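Long-range contacts in RE68036p (Drosophila melanogaster, PDB 1SQH), which is of uncertain function but may transfer acyl groups to the nitrogen of glycine: residues A[127-132]-A[291-296]; A[90-95]-A[123-128]; A[33-38]-A[94-99]; A[153-158]-A[270-275]. All coordinates share one frame; numbering follows the deposited sequence.

Interaction 1 of 4, residues A[127-132]-A[291-296]; sequences VDLGFC and DLVNEW
Cys132 lays its sulfur alongside the Glu295 side chain, SG standing 3.5 Å from CB of Glu295 and almost as near its CD. The sulfur reaches the strand because it points away from its own carbonyl carbon (chi1 -71°). The carboxylate beyond takes its polar partners from Lys136, in a salt bridge, and from Gln151. Nearby Leu129 crosses Val293 obliquely, CD1 of Leu129 lying 3.9 Å from CB of Val293 and its CG 3.3 Å from Val293 O. The backbones of Val127 and Glu295 form an antiparallel hydrogen-bonded pair: Val127 N gives to Glu295 O (2.9 Å) and Glu295 N returns to Val127 O. Strand 123-128 passes into helix 129-141 with Asp128 as N-cap, its OD2 accepting from Gly130 N. Strand 289-299, from the FR47-like part, pairs with strand 123-128, consistent with two acetyltransferase-like units sharing one mixed sheet. Asn294 rests its amide against the Val127 backbone, CG being 3.4 Å from Val127 O, and a water links its OD1, weakly, to Asp128 OD1. With an alanine here, that water would probably lose a weak second partner and the Val127 peptide its amide cover. A second water bridges Leu129 N and Val293 O.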
loop_
_atom_site.group_PDB
_atom_site.type_symbol
_atom_site.label_atom_id
_atom_site.label_comp_id
_atom_site.label_asym_id
_atom_site.label_seq_id
_atom_site.Cartn_x
_atom_site.Cartn_y
_atom_site.Cartn_z
ATOM N N VAL A 127 -10.188 2.150 1.881
ATOM C CA VAL A 127 -11.604 1.937 2.187
ATOM C C VAL A 127 -12.495 2.276 1.007
ATOM O O VAL A 127 -12.411 3.377 0.456
ATOM C CB VAL A 127 -12.085 2.808 3.374
ATOM C CG1 VAL A 127 -13.482 2.367 3.794
ATOM C CG2 VAL A 127 -11.107 2.720 4.532
ATOM N N ASP A 128 -13.350 1.326 0.632
ATOM C CA ASP A 128 -14.275 1.513 -0.484
ATOM C C ASP A 128 -15.225 2.659 -0.153
ATOM O O ASP A 128 -15.632 2.825 1.003
ATOM C CB ASP A 128 -15.076 0.234 -0.720
ATOM C CG ASP A 128 -15.947 0.312 -1.950
ATOM O OD1 ASP A 128 -15.495 -0.124 -3.032
ATOM O OD2 ASP A 128 -17.081 0.824 -1.837
ATOM N N LEU A 129 -15.581 3.452 -1.157
ATOM C CA LEU A 129 -16.476 4.584 -0.934
ATOM C C LEU A 129 -17.808 4.184 -0.295
ATOM O O LEU A 129 -18.443 4.992 0.380
ATOM C CB LEU A 129 -16.735 5.314 -2.253
ATOM C CG LEU A 129 -15.481 5.969 -2.836
ATOM C CD1 LEU A 129 -15.783 6.572 -4.200
ATOM C CD2 LEU A 129 -14.976 7.030 -1.868
ATOM N N GLY A 130 -18.222 2.939 -0.499
ATOM C CA GLY A 130 -19.483 2.496 0.059
ATOM C C GLY A 130 -19.419 2.096 1.520
ATOM O O GLY A 130 -20.451 1.803 2.125
ATOM N N PHE A 131 -18.214 2.070 2.085
ATOM C CA PHE A 131 -18.040 1.699 3.485
ATOM C C PHE A 131 -17.611 2.900 4.314
ATOM O O PHE A 131 -17.677 2.865 5.543
ATOM C CB PHE A 131 -16.960 0.616 3.658
ATOM C CG PHE A 131 -17.239 -0.673 2.932
ATOM C CD1 PHE A 131 -18.518 -1.224 2.906
ATOM C CD2 PHE A 131 -16.198 -1.364 2.313
ATOM C CE1 PHE A 131 -18.762 -2.462 2.268
ATOM C CE2 PHE A 131 -16.422 -2.597 1.676
ATOM C CZ PHE A 131 -17.707 -3.146 1.654
ATOM N N CYS A 132 -17.174 3.962 3.648
ATOM C CA CYS A 132 -16.692 5.144 4.348
ATOM C C CYS A 132 -17.606 5.787 5.394
ATOM O O CYS A 132 -17.205 5.940 6.549
ATOM C CB CYS A 132 -16.250 6.205 3.333
ATOM S SG CYS A 132 -14.723 5.778 2.434
ATOM N N ASP A 291 -8.836 4.256 -12.159
ATOM C CA ASP A 291 -10.038 3.447 -12.176
ATOM C C ASP A 291 -10.595 3.092 -10.811
ATOM O O ASP A 291 -11.443 2.208 -10.698
ATOM C CB ASP A 291 -9.865 2.198 -13.047
ATOM C CG ASP A 291 -8.734 1.335 -12.605
ATOM O OD1 ASP A 291 -8.467 1.220 -11.407
ATOM O OD2 ASP A 291 -8.026 0.701 -13.478
ATOM N N LEU A 292 -10.129 3.790 -9.774
ATOM C CA LEU A 292 -10.637 3.580 -8.414
ATOM C C LEU A 292 -10.424 4.796 -7.510
ATOM O O LEU A 292 -9.448 5.530 -7.649
ATOM C CB LEU A 292 -9.981 2.362 -7.750
ATOM C CG LEU A 292 -10.593 1.999 -6.389
ATOM C CD1 LEU A 292 -12.013 1.504 -6.617
ATOM C CD2 LEU A 292 -9.758 0.930 -5.646
ATOM N N VAL A 293 -11.355 5.001 -6.586
ATOM C CA VAL A 293 -11.254 6.082 -5.612
ATOM C C VAL A 293 -11.563 5.452 -4.264
ATOM O O VAL A 293 -12.624 4.861 -4.078
ATOM C CB VAL A 293 -12.266 7.212 -5.875
ATOM C CG1 VAL A 293 -12.168 8.256 -4.770
ATOM C CG2 VAL A 293 -12.005 7.839 -7.238
ATOM N N ASN A 294 -10.621 5.567 -3.337
ATOM C CA ASN A 294 -10.765 5.000 -2.005
ATOM C C ASN A 294 -10.378 6.043 -0.984
ATOM O O ASN A 294 -9.776 7.061 -1.323
ATOM C CB ASN A 294 -9.835 3.797 -1.845
ATOM C CG ASN A 294 -10.506 2.478 -2.185
ATOM O OD1 ASN A 294 -11.512 2.438 -2.900
ATOM N ND2 ASN A 294 -9.936 1.380 -1.685
ATOM N N GLU A 295 -10.719 5.794 0.270
ATOM C CA GLU A 295 -10.343 6.728 1.316
ATOM C C GLU A 295 -9.387 6.079 2.303
ATOM O O GLU A 295 -9.401 4.866 2.506
ATOM C CB GLU A 295 -11.579 7.264 2.062
ATOM C CG GLU A 295 -12.163 8.537 1.459
ATOM C CD GLU A 295 -13.358 9.079 2.235
ATOM O OE1 GLU A 295 -13.278 9.183 3.475
ATOM O OE2 GLU A 295 -14.379 9.415 1.605
ATOM N N TRP A 296 -8.513 6.903 2.865
ATOM C CA TRP A 296 -7.581 6.468 3.890
ATOM C C TRP A 296 -8.126 7.243 5.085
ATOM O O TRP A 296 -8.108 8.475 5.097
ATOM C CB TRP A 296 -6.167 6.910 3.554
ATOM C CG TRP A 296 -5.260 5.773 3.191
ATOM C CD1 TRP A 296 -4.248 5.260 3.952
ATOM C CD2 TRP A 296 -5.273 5.014 1.971
ATOM N NE1 TRP A 296 -3.626 4.230 3.283
ATOM C CE2 TRP A 296 -4.235 4.059 2.066
ATOM C CE3 TRP A 296 -6.060 5.049 0.810
ATOM C CZ2 TRP A 296 -3.961 3.141 1.033
ATOM C CZ3 TRP A 296 -5.785 4.129 -0.222
ATOM C CH2 TRP A 296 -4.742 3.194 -0.096
HETATM O O HOH W 1 -12.762 -0.625 -3.198
HETATM O O HOH W 2 -14.916 3.186 -3.996
#

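Interaction 2 of 4, residues A[90-95]-A[123-128]; sequences VQSVSF and LLTNVD
Gln91, Val93, Leu123 and Thr125 supply the backbone bonds that make these two strands parallel neighbours. Leu123 N reaches Gln91 O at 2.6 Å, Val93 N reaches Leu123 O at 2.7 Å, and Thr125 N closes the series on Val93 O. Past that point direct pairing stops, and a water accepts from Phe95 N (2.9 Å) and can give to Thr125 O, spanning the gap where the strands part.

Side-chain polar bonds take over at the corner. Asn126, with a left-handed backbone (phi 41°, psi 54°), swings its amide back toward strand 91-96, and ND2 gives to Ser94 OG at 2.8 Å with the oxygen close to the amide plane. The other end of that amide is tied too: Thr125 OG1 donates to Asn126 OD1 from above the carbonyl plane. With both ends engaged the amide is probably held against flipping. Tyr82 OH is a further partner of Ser94 OG.

The apolar contacts are lighter. Val93 CB meets CD1 of Leu124 at 4.3 Å, and the tip of the Phe95 ring, CZ, comes within 4.0 Å of Val127 CG1, while the water sits over the centre of that ring.

The strands belong to a beta-alpha-beta unit through helix 104-112. Their pairing followed by divergence resembles the splayed parallel strands of the GNAT fold, consistent with the acetyltransferase family.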
loop_
_atom_site.group_PDB
_atom_site.type_symbol
_atom_site.label_atom_id
_atom_site.label_comp_id
_atom_site.label_asym_id
_atom_site.label_seq_id
_atom_site.Cartn_x
_atom_site.Cartn_y
_atom_site.Cartn_z
ATOM N N VAL A 90 1.234 2.633 14.057
ATOM C CA VAL A 90 -0.118 2.424 14.568
ATOM C C VAL A 90 -0.654 1.139 13.931
ATOM O O VAL A 90 0.096 0.385 13.306
ATOM C CB VAL A 90 -1.066 3.579 14.187
ATOM C CG1 VAL A 90 -0.541 4.884 14.739
ATOM C CG2 VAL A 90 -1.211 3.659 12.676
ATOM N N GLN A 91 -1.947 0.885 14.102
ATOM C CA GLN A 91 -2.566 -0.297 13.518
ATOM C C GLN A 91 -3.262 0.150 12.235
ATOM O O GLN A 91 -3.943 1.180 12.209
ATOM C CB GLN A 91 -3.596 -0.912 14.487
ATOM C CG GLN A 91 -4.305 -2.167 13.945
ATOM C CD GLN A 91 -5.512 -2.590 14.781
ATOM O OE1 GLN A 91 -6.498 -1.850 14.902
ATOM N NE2 GLN A 91 -5.441 -3.788 15.358
ATOM N N SER A 92 -3.068 -0.614 11.168
ATOM C CA SER A 92 -3.701 -0.302 9.895
ATOM C C SER A 92 -4.678 -1.425 9.589
ATOM O O SER A 92 -4.341 -2.603 9.732
ATOM C CB SER A 92 -2.654 -0.195 8.789
ATOM O OG SER A 92 -1.822 0.932 8.999
ATOM N N VAL A 93 -5.887 -1.050 9.182
ATOM C CA VAL A 93 -6.925 -2.022 8.877
ATOM C C VAL A 93 -7.410 -1.920 7.439
ATOM O O VAL A 93 -7.626 -0.828 6.908
ATOM C CB VAL A 93 -8.163 -1.847 9.812
ATOM C CG1 VAL A 93 -9.166 -2.956 9.565
ATOM C CG2 VAL A 93 -7.732 -1.849 11.268
ATOM N N SER A 94 -7.560 -3.078 6.811
ATOM C CA SER A 94 -8.069 -3.174 5.447
ATOM C C SER A 94 -9.203 -4.183 5.511
ATOM O O SER A 94 -9.158 -5.113 6.314
ATOM C CB SER A 94 -6.995 -3.688 4.481
ATOM O OG SER A 94 -7.544 -3.867 3.183
ATOM N N PHE A 95 -10.216 -4.004 4.676
ATOM C CA PHE A 95 -11.335 -4.932 4.670
ATOM C C PHE A 95 -12.197 -4.799 3.423
ATOM O O PHE A 95 -12.232 -3.750 2.779
ATOM C CB PHE A 95 -12.198 -4.721 5.916
ATOM C CG PHE A 95 -12.755 -3.331 6.039
ATOM C CD1 PHE A 95 -13.882 -2.947 5.321
ATOM C CD2 PHE A 95 -12.133 -2.392 6.861
ATOM C CE1 PHE A 95 -14.390 -1.645 5.425
ATOM C CE2 PHE A 95 -12.633 -1.092 6.969
ATOM C CZ PHE A 95 -13.761 -0.722 6.247
ATOM N N LEU A 123 -5.398 3.260 11.611
ATOM C CA LEU A 123 -5.533 3.797 10.256
ATOM C C LEU A 123 -6.303 2.837 9.345
ATOM O O LEU A 123 -5.919 1.675 9.176
ATOM C CB LEU A 123 -4.151 4.073 9.661
ATOM C CG LEU A 123 -4.111 4.515 8.194
ATOM C CD1 LEU A 123 -4.836 5.837 8.029
ATOM C CD2 LEU A 123 -2.658 4.638 7.731
ATOM N N LEU A 124 -7.399 3.322 8.777
ATOM C CA LEU A 124 -8.221 2.529 7.873
ATOM C C LEU A 124 -7.710 2.780 6.447
ATOM O O LEU A 124 -7.884 3.874 5.902
ATOM C CB LEU A 124 -9.693 2.953 7.999
ATOM C CG LEU A 124 -10.530 2.355 9.145
ATOM C CD1 LEU A 124 -9.668 2.121 10.375
ATOM C CD2 LEU A 124 -11.714 3.270 9.456
ATOM N N THR A 125 -7.089 1.761 5.852
ATOM C CA THR A 125 -6.516 1.883 4.502
ATOM C C THR A 125 -7.381 1.355 3.356
ATOM O O THR A 125 -8.141 0.394 3.513
ATOM C CB THR A 125 -5.143 1.169 4.429
ATOM O OG1 THR A 125 -5.324 -0.243 4.618
ATOM C CG2 THR A 125 -4.204 1.702 5.508
ATOM N N ASN A 126 -7.237 1.980 2.191
ATOM C CA ASN A 126 -7.985 1.592 0.990
ATOM C C ASN A 126 -9.458 1.239 1.238
ATOM O O ASN A 126 -9.926 0.175 0.826
ATOM C CB ASN A 126 -7.276 0.423 0.263
ATOM C CG ASN A 126 -6.810 -0.678 1.210
ATOM O OD1 ASN A 126 -5.750 -0.566 1.857
ATOM N ND2 ASN A 126 -7.598 -1.747 1.306
ATOM N N VAL A 127 -10.188 2.150 1.881
ATOM C CA VAL A 127 -11.604 1.937 2.187
ATOM C C VAL A 127 -12.495 2.276 1.007
ATOM O O VAL A 127 -12.411 3.377 0.456
ATOM C CB VAL A 127 -12.085 2.808 3.374
ATOM C CG1 VAL A 127 -13.482 2.367 3.794
ATOM C CG2 VAL A 127 -11.107 2.720 4.532
ATOM N N ASP A 128 -13.350 1.326 0.632
ATOM C CA ASP A 128 -14.275 1.513 -0.484
ATOM C C ASP A 128 -15.225 2.659 -0.153
ATOM O O ASP A 128 -15.632 2.825 1.003
ATOM C CB ASP A 128 -15.076 0.234 -0.720
ATOM C CG ASP A 128 -15.947 0.312 -1.950
ATOM O OD1 ASP A 128 -15.495 -0.124 -3.032
ATOM O OD2 ASP A 128 -17.081 0.824 -1.837
HETATM O O HOH W 3 -10.667 -1.355 3.582
#

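Interaction 3 of 4, residues A[33-38]-A[94-99]; sequences NFHYLL and SFFSWQ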
loop_
_atom_site.group_PDB
_atom_site.type_symbol
_atom_site.label_atom_id
_atom_site.label_comp_id
_atom_site.label_asym_id
_atom_site.label_seq_id
_atom_site.Cartn_x
_atom_site.Cartn_y
_atom_site.Cartn_z
ATOM N N ASN A 33 -7.503 -5.699 -9.701
ATOM C CA ASN A 33 -8.166 -5.392 -8.439
ATOM C C ASN A 33 -7.178 -5.136 -7.289
ATOM O O ASN A 33 -6.262 -5.922 -7.051
ATOM C CB ASN A 33 -9.119 -6.535 -8.112
ATOM C CG ASN A 33 -9.804 -6.345 -6.800
ATOM O OD1 ASN A 33 -9.288 -6.752 -5.753
ATOM N ND2 ASN A 33 -10.977 -5.708 -6.832
ATOM N N PHE A 34 -7.377 -4.037 -6.566
ATOM C CA PHE A 34 -6.481 -3.673 -5.476
ATOM C C PHE A 34 -6.438 -4.599 -4.266
ATOM O O PHE A 34 -5.417 -4.663 -3.570
ATOM C CB PHE A 34 -6.773 -2.243 -5.036
ATOM C CG PHE A 34 -6.180 -1.207 -5.946
ATOM C CD1 PHE A 34 -4.916 -0.679 -5.689
ATOM C CD2 PHE A 34 -6.864 -0.787 -7.082
ATOM C CE1 PHE A 34 -4.336 0.259 -6.552
ATOM C CE2 PHE A 34 -6.299 0.148 -7.950
ATOM C CZ PHE A 34 -5.036 0.672 -7.687
ATOM N N HIS A 35 -7.525 -5.306 -3.989
ATOM C CA HIS A 35 -7.509 -6.220 -2.866
ATOM C C HIS A 35 -6.717 -7.433 -3.291
ATOM O O HIS A 35 -5.988 -8.027 -2.488
ATOM C CB HIS A 35 -8.931 -6.575 -2.436
ATOM C CG HIS A 35 -9.600 -5.459 -1.701
ATOM N ND1 HIS A 35 -9.300 -5.154 -0.391
ATOM C CD2 HIS A 35 -10.430 -4.482 -2.138
ATOM C CE1 HIS A 35 -9.913 -4.031 -0.054
ATOM N NE2 HIS A 35 -10.603 -3.602 -1.097
ATOM N N TYR A 36 -6.829 -7.789 -4.565
ATOM C CA TYR A 36 -6.045 -8.904 -5.066
ATOM C C TYR A 36 -4.564 -8.511 -4.965
ATOM O O TYR A 36 -3.724 -9.311 -4.541
ATOM C CB TYR A 36 -6.385 -9.193 -6.532
ATOM C CG TYR A 36 -5.282 -9.947 -7.241
ATOM C CD1 TYR A 36 -5.089 -11.310 -7.017
ATOM C CD2 TYR A 36 -4.393 -9.283 -8.094
ATOM C CE1 TYR A 36 -4.046 -12.002 -7.618
ATOM C CE2 TYR A 36 -3.340 -9.966 -8.703
ATOM C CZ TYR A 36 -3.173 -11.329 -8.462
ATOM O OH TYR A 36 -2.152 -12.021 -9.079
ATOM N N LEU A 37 -4.253 -7.273 -5.354
ATOM C CA LEU A 37 -2.872 -6.795 -5.328
ATOM C C LEU A 37 -2.302 -6.818 -3.918
ATOM O O LEU A 37 -1.153 -7.222 -3.708
ATOM C CB LEU A 37 -2.790 -5.390 -5.935
ATOM C CG LEU A 37 -2.995 -5.469 -7.460
ATOM C CD1 LEU A 37 -3.074 -4.088 -8.103
ATOM C CD2 LEU A 37 -1.835 -6.274 -8.046
ATOM N N LEU A 38 -3.122 -6.396 -2.957
ATOM C CA LEU A 38 -2.741 -6.382 -1.557
ATOM C C LEU A 38 -2.438 -7.815 -1.106
ATOM O O LEU A 38 -1.398 -8.072 -0.490
ATOM C CB LEU A 38 -3.883 -5.769 -0.738
ATOM C CG LEU A 38 -4.032 -5.937 0.780
ATOM C CD1 LEU A 38 -2.697 -6.134 1.444
ATOM C CD2 LEU A 38 -4.741 -4.692 1.326
ATOM N N SER A 94 -7.560 -3.078 6.811
ATOM C CA SER A 94 -8.069 -3.174 5.447
ATOM C C SER A 94 -9.203 -4.183 5.511
ATOM O O SER A 94 -9.158 -5.113 6.314
ATOM C CB SER A 94 -6.995 -3.688 4.481
ATOM O OG SER A 94 -7.544 -3.867 3.183
ATOM N N PHE A 95 -10.216 -4.004 4.676
ATOM C CA PHE A 95 -11.335 -4.932 4.670
ATOM C C PHE A 95 -12.197 -4.799 3.423
ATOM O O PHE A 95 -12.232 -3.750 2.779
ATOM C CB PHE A 95 -12.198 -4.721 5.916
ATOM C CG PHE A 95 -12.755 -3.331 6.039
ATOM C CD1 PHE A 95 -13.882 -2.947 5.321
ATOM C CD2 PHE A 95 -12.133 -2.392 6.861
ATOM C CE1 PHE A 95 -14.390 -1.645 5.425
ATOM C CE2 PHE A 95 -12.633 -1.092 6.969
ATOM C CZ PHE A 95 -13.761 -0.722 6.247
ATOM N N PHE A 96 -12.886 -5.885 3.095
ATOM C CA PHE A 96 -13.774 -5.918 1.950
ATOM C C PHE A 96 -14.677 -7.135 2.018
ATOM O O PHE A 96 -14.450 -8.058 2.791
ATOM C CB PHE A 96 -13.001 -5.973 0.624
ATOM C CG PHE A 96 -13.829 -5.553 -0.558
ATOM C CD1 PHE A 96 -14.034 -4.200 -0.824
ATOM C CD2 PHE A 96 -14.492 -6.500 -1.343
ATOM C CE1 PHE A 96 -14.887 -3.787 -1.853
ATOM C CE2 PHE A 96 -15.352 -6.109 -2.373
ATOM C CZ PHE A 96 -15.550 -4.745 -2.628
ATOM N N SER A 97 -15.708 -7.105 1.193
ATOM C CA SER A 97 -16.666 -8.188 1.060
ATOM C C SER A 97 -17.563 -7.751 -0.078
ATOM O O SER A 97 -17.779 -6.552 -0.269
ATOM C CB SER A 97 -17.505 -8.370 2.329
ATOM O OG SER A 97 -18.473 -9.389 2.112
ATOM N N TRP A 98 -18.072 -8.704 -0.849
ATOM C CA TRP A 98 -18.941 -8.333 -1.949
ATOM C C TRP A 98 -20.369 -8.812 -1.764
ATOM O O TRP A 98 -21.088 -9.023 -2.736
ATOM C CB TRP A 98 -18.363 -8.821 -3.286
ATOM C CG TRP A 98 -18.146 -10.302 -3.419
ATOM C CD1 TRP A 98 -19.098 -11.260 -3.595
ATOM C CD2 TRP A 98 -16.884 -10.977 -3.449
ATOM N NE1 TRP A 98 -18.509 -12.493 -3.739
ATOM C CE2 TRP A 98 -17.151 -12.348 -3.652
ATOM C CE3 TRP A 98 -15.550 -10.552 -3.328
ATOM C CZ2 TRP A 98 -16.130 -13.305 -3.737
ATOM C CZ3 TRP A 98 -14.532 -11.509 -3.415
ATOM C CH2 TRP A 98 -14.835 -12.870 -3.616
ATOM N N GLN A 99 -20.779 -8.974 -0.510
ATOM C CA GLN A 99 -22.139 -9.395 -0.220
ATOM C C GLN A 99 -23.041 -8.286 -0.774
ATOM O O GLN A 99 -22.938 -7.132 -0.366
ATOM C CB GLN A 99 -22.334 -9.560 1.288
ATOM C CG GLN A 99 -23.589 -10.334 1.649
ATOM C CD GLN A 99 -23.664 -10.673 3.121
ATOM O OE1 GLN A 99 -24.541 -11.417 3.540
ATOM N NE2 GLN A 99 -22.744 -10.125 3.914
#
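His35 and Phe96 form the close-packed heart of this contact between the start of helix 34-51 and strand 91-96. The CB of Phe96 sits over the middle of the imidazole, 3.8 Å from the centroid of the His35 ring and only 12° off its normal, a CH-pi contact. With CG opposite its backbone N (chi1 -161°), Phe96 carries its phenyl ring to the histidine, turned by 37° to the imidazole, neither stacked nor edge-to-face, and CD1 of Phe96 comes to 3.5 Å from NE2 of His35. Next to it, Leu38 CD2 lies 3.5 Å from Ser94 OG, a hydroxyl that is also near the plane of the imidazole, at its edge. Asn33 OD1 caps Tyr36 N at 2.9 Å, securing the helix start that carries His35.

The rest is loose. The axes of helix and strand stay 10.3 Å apart, and beyond the partly exposed Phe96 the chain veers off, where Trp98 packs on Tyr25 and, by a cation-pi contact, Lys28 of helix 15-29.

Tyr82 OH bonds His35 ND1, joining the histidine to the serine. The imidazole is therefore probably fixed in its rotation by a tyrosine hydroxyl and carbon packing over its face, rather than by any direct bond to the strand.

Interaction 4 of 4, residues A[153-158]-A[270-275]; sequences FGMVLS and AWIVAT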
loop_
_atom_site.group_PDB
_atom_site.type_symbol
_atom_site.label_atom_id
_atom_site.label_comp_id
_atom_site.label_asym_id
_atom_site.label_seq_id
_atom_site.Cartn_x
_atom_site.Cartn_y
_atom_site.Cartn_z
ATOM N N PHE A 153 -6.600 8.311 -5.311
ATOM C CA PHE A 153 -6.936 7.718 -6.598
ATOM C C PHE A 153 -6.088 6.469 -6.796
ATOM O O PHE A 153 -4.870 6.483 -6.553
ATOM C CB PHE A 153 -6.657 8.674 -7.774
ATOM C CG PHE A 153 -7.523 9.910 -7.799
ATOM C CD1 PHE A 153 -8.783 9.922 -7.197
ATOM C CD2 PHE A 153 -7.084 11.063 -8.457
ATOM C CE1 PHE A 153 -9.591 11.065 -7.249
ATOM C CE2 PHE A 153 -7.882 12.210 -8.517
ATOM C CZ PHE A 153 -9.139 12.205 -7.907
ATOM N N GLY A 154 -6.739 5.388 -7.210
ATOM C CA GLY A 154 -6.027 4.160 -7.497
ATOM C C GLY A 154 -5.722 4.183 -8.994
ATOM O O GLY A 154 -6.617 3.924 -9.809
HETATM N N MSE A 155 -4.480 4.507 -9.361
HETATM C CA MSE A 155 -4.078 4.566 -10.775
HETATM C C MSE A 155 -3.590 3.193 -11.233
HETATM O O MSE A 155 -2.843 2.529 -10.512
HETATM C CB MSE A 155 -2.971 5.607 -10.981
HETATM C CG MSE A 155 -3.352 6.719 -11.975
HETATM SE SE MSE A 155 -4.736 7.820 -11.182
HETATM C CE MSE A 155 -3.973 7.804 -9.401
ATOM N N VAL A 156 -4.011 2.780 -12.433
ATOM C CA VAL A 156 -3.668 1.455 -12.967
ATOM C C VAL A 156 -3.035 1.434 -14.359
ATOM O O VAL A 156 -3.458 2.156 -15.270
ATOM C CB VAL A 156 -4.927 0.537 -12.996
ATOM C CG1 VAL A 156 -4.576 -0.845 -13.532
ATOM C CG2 VAL A 156 -5.519 0.421 -11.601
ATOM N N LEU A 157 -2.023 0.585 -14.509
ATOM C CA LEU A 157 -1.322 0.418 -15.780
ATOM C C LEU A 157 -1.140 -1.081 -15.986
ATOM O O LEU A 157 -0.599 -1.770 -15.111
ATOM C CB LEU A 157 0.041 1.108 -15.734
ATOM C CG LEU A 157 0.904 1.010 -16.997
ATOM C CD1 LEU A 157 0.350 1.903 -18.111
ATOM C CD2 LEU A 157 2.324 1.439 -16.627
ATOM N N SER A 158 -1.601 -1.588 -17.130
ATOM C CA SER A 158 -1.495 -3.017 -17.404
ATOM C C SER A 158 -0.047 -3.494 -17.368
ATOM O O SER A 158 0.892 -2.714 -17.524
ATOM C CB SER A 158 -2.127 -3.356 -18.759
ATOM O OG SER A 158 -1.331 -2.878 -19.834
ATOM N N ALA A 270 -0.637 2.726 -8.465
ATOM C CA ALA A 270 -0.106 3.741 -7.564
ATOM C C ALA A 270 -1.258 4.416 -6.850
ATOM O O ALA A 270 -2.311 4.677 -7.445
ATOM C CB ALA A 270 0.703 4.774 -8.334
ATOM N N TRP A 271 -1.058 4.674 -5.563
ATOM C CA TRP A 271 -2.047 5.352 -4.746
ATOM C C TRP A 271 -1.579 6.791 -4.554
ATOM O O TRP A 271 -0.513 7.026 -3.997
ATOM C CB TRP A 271 -2.159 4.674 -3.384
ATOM C CG TRP A 271 -3.056 3.472 -3.369
ATOM C CD1 TRP A 271 -2.702 2.184 -3.078
ATOM C CD2 TRP A 271 -4.471 3.463 -3.584
ATOM N NE1 TRP A 271 -3.814 1.371 -3.087
ATOM C CE2 TRP A 271 -4.913 2.133 -3.396
ATOM C CE3 TRP A 271 -5.410 4.452 -3.911
ATOM C CZ2 TRP A 271 -6.262 1.767 -3.527
ATOM C CZ3 TRP A 271 -6.745 4.090 -4.040
ATOM C CH2 TRP A 271 -7.159 2.755 -3.846
ATOM N N ILE A 272 -2.364 7.756 -5.019
ATOM C CA ILE A 272 -1.982 9.155 -4.860
ATOM C C ILE A 272 -3.136 9.968 -4.297
ATOM O O ILE A 272 -4.306 9.668 -4.555
ATOM C CB ILE A 272 -1.549 9.810 -6.208
ATOM C CG1 ILE A 272 -2.734 9.888 -7.162
ATOM C CG2 ILE A 272 -0.400 9.031 -6.830
ATOM C CD1 ILE A 272 -2.487 10.769 -8.397
ATOM N N VAL A 273 -2.795 10.996 -3.524
ATOM C CA VAL A 273 -3.786 11.888 -2.937
ATOM C C VAL A 273 -4.503 12.571 -4.091
ATOM O O VAL A 273 -3.870 12.979 -5.057
ATOM C CB VAL A 273 -3.112 12.933 -2.034
ATOM C CG1 VAL A 273 -4.124 13.970 -1.593
ATOM C CG2 VAL A 273 -2.519 12.241 -0.822
ATOM N N ALA A 274 -5.823 12.692 -3.989
ATOM C CA ALA A 274 -6.626 13.278 -5.060
ATOM C C ALA A 274 -6.192 14.667 -5.503
ATOM O O ALA A 274 -6.446 15.067 -6.638
ATOM C CB ALA A 274 -8.109 13.294 -4.655
ATOM N N THR A 275 -5.534 15.397 -4.612
ATOM C CA THR A 275 -5.089 16.744 -4.916
ATOM C C THR A 275 -3.669 16.777 -5.473
ATOM O O THR A 275 -3.147 17.841 -5.805
ATOM C CB THR A 275 -5.146 17.609 -3.663
ATOM O OG1 THR A 275 -4.282 17.049 -2.673
ATOM C CG2 THR A 275 -6.550 17.654 -3.114
#
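Phe153 and Ala274 meet ring to methyl: CB of Ala274 lies over one face of the phenyl ring, shifted toward its rim, 3.9 Å from the ring centroid. One residue along, the indole of Trp271 folds over the backbone of Gly154, whose CA is 3.9 Å from the centroid of the six-membered ring. On the face opposite Trp271, which Phe153 shares, the bent chain of Met155, a selenomethionine in this crystal, runs at about a right angle to Ile272. Ile272 CG1 sits between its backbone N and carbonyl carbon (chi1 66°), facing Met155 CE, which is modelled 3.3 Å from it, closer than carbons normally sit and so doubtful in detail.

Beneath these contacts the strands pair antiparallel. Phe153 N and Ile272 O join at 2.8 Å, with Ile272 N returning to Phe153 O; Met155 and Ala270 exchange a second such couple, Met155 N meeting Ala270 O at 2.9 Å.

Further out, Phe34, Phe231 and Trp296 hold the Trp271 ring, while helix 277-286 covers Ile272 and Ala270 through Leu283. Lys290 makes a cation-pi contact with the Phe153 ring. Without that ring, as with an alanine here, the Ala274 methyl and the Lys290 charge would probably lose their aromatic partner.

Strand 268-273, at an edge of this sheet, is thus held by backbone bonds and by carbon-rich packing on both faces, with aromatic rings lying against small residues.

Interactions 1, 2 and 4 are strand pairings in one mixed sheet, while interaction 3 packs helix 34-51 onto it. Interactions 2 and 3 are buried and share Ser94 and Phe95; interactions 1 and 4 are only partly buried. Strand 123-128 serves both 1 and 2, antiparallel in the first and parallel in the second. Interaction 4, at one edge strand of the sheet, relies on backbone bonds and aromatic packing, whereas interaction 1 brings in waters and a charged carboxylate. Leu292 O probably hydrogen-bonds Gly154 N, tying 1 to 4. Phe34 reaches Trp271, so interaction 3 touches 4 although their centres are about 16 Å apart.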